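Local coordinates for protein CAIP (Helicobacter cinaedi, PDB 5LBH) that probably takes up and stores iron as a Dps-like mini-ferritin, and promotes the differentiation of macrophages into foam cells in atherosclerotic inflammation, at residues A[20-25]-A[43-48]; A[109-114]-A[121-126]. One frame throughout, in Å; residues are numbered along the deposited sequence.

Both contacts join antiparallel helices of the same ferritin-like four-helix bundle, but they share no helix. Contact 1 pairs helix 4-28 with helix 34-61, its centre about 9 Å from that of the chain; contact 2 pairs helix 89-116 with helix 120-144, its centre about 16 Å from that of the chain, on the opposite side. All the touching residues are buried except Ile-44, which is partly exposed. Contact 1 is built on a histidine-tyrosine stack near a bound iron(III) ion at a subunit interface, with Val-22 and Ile-44 beside it. Contact 2 has no rings in touch: mostly alanine and serine side chains meet, consistent with segment axes closer together than in contact 1.

Contact 1 of 2, residues A[20-25]-A[43-48]; sequences VKVHNF and EIYEQF
His-23 and Tyr-45 stack face to face between two antiparallel helices of the ferritin-like four-helix bundle, and this ring pair is the tight part of the contact. Their centroids lie 3.6 Å apart and the planes differ by 16°. The imidazole is laid flat on one face of the phenol ring, with His-23 NE2 over its centre, 3.3 Å above the plane. Tyr-45 CG falls between the backbone N and the carbonyl carbon (chi1 67°), a rotamer that sends the ring toward helix 4-28; the long directions of the two side chains cross at about a right angle although the ring planes are nearly parallel. His-23 ND1 is hydrogen-bonded to Tyr-19 O one turn earlier, a bond that, with the stack, restricts rotation of the imidazole, and the rings of Tyr-19 and of Phe-52 of a neighbouring subunit meet it edge-to-face.

This side faces the subunit interface: both stacked residues pack on Asp-53 of that neighbouring subunit, and Asp-53 and Glu-57 are the iron ligands observed. The Tyr-45 side chain lies about 4 Å from a bound iron(III) ion, so the pair borders the metal site, consistent with the ferroxidase centres that Dps proteins build between subunits.

The axes of the two segments approach to 9.0 Å, and Val-22 continues the packing beside the stack, its CG1 sitting near the plane of the Tyr-45 ring at the edge and 3.9 Å from Tyr-45 CB. The contact thins at Ile-44, which adds only a marginal touch and is partly exposed. Past it, Glu-43, Glu-46 and Gln-47 belong to the solvent side of helix 34-61. The loose flank ends at two methyl groups, Val-22 CG1 and Ile-44 CG2, 4.1 Å apart.

Contact 2 of 2, residues A[109-114]-A[121-126]; sequences ELSAQA and VSAAYA
This is a close, small-residue packing between the arms of a helical hairpin, where Ser-111 and Ala-114 meet Ala-123 and Ala-126 beside the short turn that links the last two long helices of the ferritin-like four-helix bundle. The axes of segments 109-114 and 121-126 run antiparallel, crossing at -159° and approaching to 8.0 Å. The backbones nearly touch at Ser-111 and Ala-123, whose CA atoms are 4.3 Å apart.

The side chains at the seam are short enough to rest against the opposite main chain. Ala-114 CB lies 3.8 Å from Ala-123 N and also meets the CB atoms of Ala-123 and Ser-122. In return, Ala-123 CB comes to 3.8 Å from Ser-111 O, beside the serine hydroxyl. One turn further along helix 120-144, the methyl of Ala-126 sits between Ser-111 CB and the branched end of Leu-110. With CG anti to the backbone N (chi1 172°), Leu-110 extends along the bundle-facing side of the seam, where it also packs on Leu-8 of helix 4-28.

No hydrogen bond crosses between residues 109-114 and 121-126; the two buried hydroxyls find their partners beyond them. Ser-111 OG bonds to Asp-127 OD2, farther along helix 120-144, and to Lys-120 NZ of a neighbouring subunit. Ser-122 OG bonds to Arg-58 NE of helix 34-61 and to Asp-119 OD1 in the turn. On the flank of helix 89-116 turned away from residues 121-126, Gln-113 NE2 donates to Glu-109 OE2 across one turn, 3.0 Å long and 149° at the hydrogen. At the inner side of the seam, Leu-110 CD2 presses on Ala-126 CB from 3.7 Å.

Contact 1 of 2, residues A[20-25]-A[43-48]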
loop_
_atom_site.group_PDB
_atom_site.type_symbol
_atom_site.label_atom_id
_atom_site.label_comp_id
_atom_site.label_asym_id
_atom_site.label_seq_id
_atom_site.Cartn_x
_atom_site.Cartn_y
_atom_site.Cartn_z
ATOM N N VAL A 20 29.469 -15.956 -2.146
ATOM C CA VAL A 20 29.274 -17.350 -2.527
ATOM C C VAL A 20 29.387 -18.265 -1.312
ATOM O O VAL A 20 28.612 -19.216 -1.172
ATOM C CB VAL A 20 30.254 -17.752 -3.649
ATOM C CG1 VAL A 20 30.226 -19.245 -3.866
ATOM C CG2 VAL A 20 29.874 -17.061 -4.954
ATOM N N LYS A 21 30.334 -17.996 -0.412
ATOM C CA LYS A 21 30.435 -18.810 0.794
ATOM C C LYS A 21 29.119 -18.825 1.577
ATOM O O LYS A 21 28.711 -19.867 2.111
ATOM C CB LYS A 21 31.551 -18.303 1.698
ATOM C CG LYS A 21 31.698 -19.153 2.928
ATOM C CD LYS A 21 32.681 -18.586 3.914
ATOM C CE LYS A 21 34.114 -18.710 3.496
ATOM N NZ LYS A 21 35.024 -18.214 4.605
ATOM N N VAL A 22 28.446 -17.677 1.665
ATOM C CA VAL A 22 27.208 -17.622 2.433
ATOM C C VAL A 22 26.071 -18.374 1.723
ATOM O O VAL A 22 25.217 -18.965 2.388
ATOM C CB VAL A 22 26.866 -16.149 2.747
ATOM C CG1 VAL A 22 25.500 -16.015 3.431
ATOM C CG2 VAL A 22 27.953 -15.537 3.608
ATOM N N HIS A 23 26.051 -18.410 0.381
ATOM C CA HIS A 23 25.089 -19.282 -0.302
ATOM C C HIS A 23 25.296 -20.741 0.119
ATOM O O HIS A 23 24.335 -21.491 0.326
ATOM C CB HIS A 23 25.234 -19.141 -1.821
ATOM C CG HIS A 23 24.456 -18.003 -2.409
ATOM N ND1 HIS A 23 24.957 -16.717 -2.478
ATOM C CD2 HIS A 23 23.244 -17.964 -3.018
ATOM C CE1 HIS A 23 24.075 -15.930 -3.070
ATOM N NE2 HIS A 23 23.031 -16.662 -3.409
ATOM N N ASN A 24 26.552 -21.143 0.289
ATOM C CA ASN A 24 26.861 -22.490 0.742
ATOM C C ASN A 24 26.323 -22.738 2.157
ATOM O O ASN A 24 25.676 -23.761 2.410
ATOM C CB ASN A 24 28.375 -22.683 0.629
ATOM C CG ASN A 24 28.852 -24.018 1.114
ATOM O OD1 ASN A 24 28.075 -24.935 1.332
ATOM N ND2 ASN A 24 30.169 -24.148 1.234
ATOM N N PHE A 25 26.545 -21.802 3.088
ATOM C CA PHE A 25 25.905 -21.920 4.404
ATOM C C PHE A 25 24.384 -21.979 4.279
ATOM O O PHE A 25 23.712 -22.749 4.980
ATOM C CB PHE A 25 26.294 -20.740 5.300
ATOM C CG PHE A 25 27.761 -20.658 5.603
ATOM C CD1 PHE A 25 28.555 -21.793 5.569
ATOM C CD2 PHE A 25 28.342 -19.445 5.930
ATOM C CE1 PHE A 25 29.908 -21.717 5.853
ATOM C CE2 PHE A 25 29.690 -19.359 6.225
ATOM C CZ PHE A 25 30.481 -20.500 6.184
ATOM N N GLU A 43 19.518 -13.151 4.005
ATOM C CA GLU A 43 19.633 -11.719 4.244
ATOM C C GLU A 43 21.082 -11.242 4.174
ATOM O O GLU A 43 21.357 -10.143 3.677
ATOM C CB GLU A 43 19.023 -11.382 5.601
ATOM C CG GLU A 43 17.540 -11.616 5.641
ATOM C CD GLU A 43 16.960 -11.308 7.000
ATOM O OE1 GLU A 43 15.777 -10.895 7.061
ATOM O OE2 GLU A 43 17.692 -11.476 8.006
ATOM N N ILE A 44 22.021 -12.055 4.663
ATOM C CA ILE A 44 23.427 -11.661 4.669
ATOM C C ILE A 44 23.994 -11.610 3.252
ATOM O O ILE A 44 24.702 -10.667 2.889
ATOM C CB ILE A 44 24.242 -12.594 5.573
ATOM C CG1 ILE A 44 23.827 -12.425 7.041
ATOM C CG2 ILE A 44 25.738 -12.409 5.336
ATOM C CD1 ILE A 44 24.587 -13.356 7.993
ATOM N N TYR A 45 23.733 -12.625 2.429
ATOM C CA TYR A 45 24.355 -12.536 1.115
ATOM C C TYR A 45 23.715 -11.452 0.253
ATOM O O TYR A 45 24.385 -10.924 -0.637
ATOM C CB TYR A 45 24.383 -13.906 0.401
ATOM C CG TYR A 45 23.090 -14.580 -0.056
ATOM C CD1 TYR A 45 22.251 -14.001 -1.022
ATOM C CD2 TYR A 45 22.752 -15.859 0.413
ATOM C CE1 TYR A 45 21.077 -14.652 -1.464
ATOM C CE2 TYR A 45 21.607 -16.517 -0.028
ATOM C CZ TYR A 45 20.770 -15.908 -0.961
ATOM O OH TYR A 45 19.645 -16.578 -1.386
ATOM N N GLU A 46 22.466 -11.065 0.529
ATOM C CA GLU A 46 21.870 -9.951 -0.203
ATOM C C GLU A 46 22.481 -8.622 0.218
ATOM O O GLU A 46 22.653 -7.730 -0.618
ATOM C CB GLU A 46 20.348 -9.920 0.005
ATOM C CG GLU A 46 19.586 -11.009 -0.769
ATOM C CD GLU A 46 18.104 -11.163 -0.349
ATOM O OE1 GLU A 46 17.652 -10.499 0.620
ATOM O OE2 GLU A 46 17.395 -11.989 -0.974
ATOM N N GLN A 47 22.897 -8.499 1.485
ATOM C CA GLN A 47 23.532 -7.264 1.924
ATOM C C GLN A 47 24.946 -7.132 1.367
ATOM O O GLN A 47 25.353 -6.028 0.982
ATOM C CB GLN A 47 23.578 -7.207 3.460
ATOM C CG GLN A 47 22.236 -6.977 4.133
ATOM C CD GLN A 47 21.759 -5.527 4.004
ATOM O OE1 GLN A 47 20.749 -5.249 3.345
ATOM N NE2 GLN A 47 22.479 -4.600 4.639
ATOM N N PHE A 48 25.671 -8.250 1.228
ATOM C CA PHE A 48 26.996 -8.210 0.629
ATOM C C PHE A 48 26.954 -8.117 -0.888
ATOM O O PHE A 48 27.930 -7.656 -1.482
ATOM C CB PHE A 48 27.831 -9.406 1.095
ATOM C CG PHE A 48 28.518 -9.156 2.411
ATOM C CD1 PHE A 48 27.849 -9.359 3.616
ATOM C CD2 PHE A 48 29.809 -8.650 2.440
ATOM C CE1 PHE A 48 28.471 -9.094 4.826
ATOM C CE2 PHE A 48 30.445 -8.390 3.647
ATOM C CZ PHE A 48 29.775 -8.610 4.839
#

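Contact 2 of 2, residues A[109-114]-A[121-126]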
loop_
_atom_site.group_PDB
_atom_site.type_symbol
_atom_site.label_atom_id
_atom_site.label_comp_id
_atom_site.label_asym_id
_atom_site.label_seq_id
_atom_site.Cartn_x
_atom_site.Cartn_y
_atom_site.Cartn_z
ATOM N N GLU A 109 40.011 0.506 8.492
ATOM C CA GLU A 109 41.184 1.102 7.880
ATOM C C GLU A 109 40.802 1.956 6.675
ATOM O O GLU A 109 41.413 3.000 6.440
ATOM C CB GLU A 109 42.197 0.015 7.527
ATOM C CG GLU A 109 43.513 0.571 6.974
ATOM C CD GLU A 109 44.191 1.606 7.920
ATOM O OE1 GLU A 109 43.998 1.510 9.164
ATOM O OE2 GLU A 109 44.898 2.509 7.402
ATOM N N LEU A 110 39.757 1.569 5.943
ATOM C CA LEU A 110 39.239 2.422 4.875
ATOM C C LEU A 110 38.804 3.783 5.402
ATOM O O LEU A 110 39.064 4.813 4.771
ATOM C CB LEU A 110 38.064 1.732 4.178
ATOM C CG LEU A 110 37.258 2.536 3.147
ATOM C CD1 LEU A 110 38.115 3.011 1.998
ATOM C CD2 LEU A 110 36.066 1.739 2.633
ATOM N N SER A 111 38.119 3.810 6.542
ATOM C CA SER A 111 37.662 5.087 7.090
ATOM C C SER A 111 38.847 5.977 7.489
ATOM O O SER A 111 38.871 7.177 7.185
ATOM C CB SER A 111 36.722 4.829 8.272
ATOM O OG SER A 111 36.204 6.042 8.777
ATOM N N ALA A 112 39.838 5.402 8.170
ATOM C CA ALA A 112 41.012 6.167 8.577
ATOM C C ALA A 112 41.768 6.714 7.374
ATOM O O ALA A 112 42.175 7.880 7.365
ATOM C CB ALA A 112 41.947 5.301 9.415
ATOM N N GLN A 113 41.958 5.888 6.347
ATOM C CA GLN A 113 42.714 6.326 5.182
ATOM C C GLN A 113 41.946 7.390 4.418
ATOM O O GLN A 113 42.524 8.396 3.990
ATOM C CB GLN A 113 42.997 5.142 4.258
ATOM C CG GLN A 113 44.082 4.205 4.749
ATOM C CD GLN A 113 45.466 4.831 4.727
ATOM O OE1 GLN A 113 45.705 5.836 4.040
ATOM N NE2 GLN A 113 46.385 4.247 5.495
ATOM N N ALA A 114 40.634 7.198 4.262
ATOM C CA ALA A 114 39.830 8.157 3.517
ATOM C C ALA A 114 39.773 9.508 4.232
ATOM O O ALA A 114 39.817 10.562 3.578
ATOM C CB ALA A 114 38.430 7.583 3.261
ATOM N N VAL A 121 33.240 11.329 2.041
ATOM C CA VAL A 121 32.145 10.507 1.521
ATOM C C VAL A 121 32.458 9.019 1.672
ATOM O O VAL A 121 31.614 8.241 2.124
ATOM C CB VAL A 121 31.859 10.858 0.049
ATOM C CG1 VAL A 121 30.740 9.991 -0.470
ATOM C CG2 VAL A 121 31.471 12.327 -0.097
ATOM N N SER A 122 33.654 8.592 1.245
ATOM C CA SER A 122 34.052 7.199 1.422
ATOM C C SER A 122 34.133 6.838 2.905
ATOM O O SER A 122 33.721 5.743 3.316
ATOM C CB SER A 122 35.404 6.949 0.758
ATOM O OG SER A 122 35.340 7.026 -0.642
ATOM N N ALA A 123 34.631 7.763 3.731
ATOM C CA ALA A 123 34.729 7.497 5.162
ATOM C C ALA A 123 33.350 7.361 5.807
ATOM O O ALA A 123 33.159 6.513 6.688
ATOM C CB ALA A 123 35.559 8.585 5.843
ATOM N N ALA A 124 32.378 8.187 5.391
ATOM C CA ALA A 124 31.027 8.087 5.946
ATOM C C ALA A 124 30.388 6.743 5.607
ATOM O O ALA A 124 29.792 6.087 6.473
ATOM C CB ALA A 124 30.159 9.223 5.418
ATOM N N TYR A 125 30.514 6.320 4.342
ATOM C CA TYR A 125 30.071 4.994 3.935
ATOM C C TYR A 125 30.782 3.899 4.729
ATOM O O TYR A 125 30.145 2.944 5.187
ATOM C CB TYR A 125 30.301 4.798 2.432
ATOM C CG TYR A 125 30.005 3.386 2.002
ATOM C CD1 TYR A 125 28.699 2.973 1.789
ATOM C CD2 TYR A 125 31.022 2.457 1.837
ATOM C CE1 TYR A 125 28.400 1.675 1.417
ATOM C CE2 TYR A 125 30.735 1.146 1.457
ATOM C CZ TYR A 125 29.414 0.764 1.253
ATOM O OH TYR A 125 29.092 -0.528 0.881
ATOM N N ALA A 126 32.103 4.010 4.900
ATOM C CA ALA A 126 32.793 2.973 5.664
ATOM C C ALA A 126 32.344 2.979 7.124
ATOM O O ALA A 126 32.126 1.914 7.714
ATOM C CB ALA A 126 34.307 3.140 5.554
#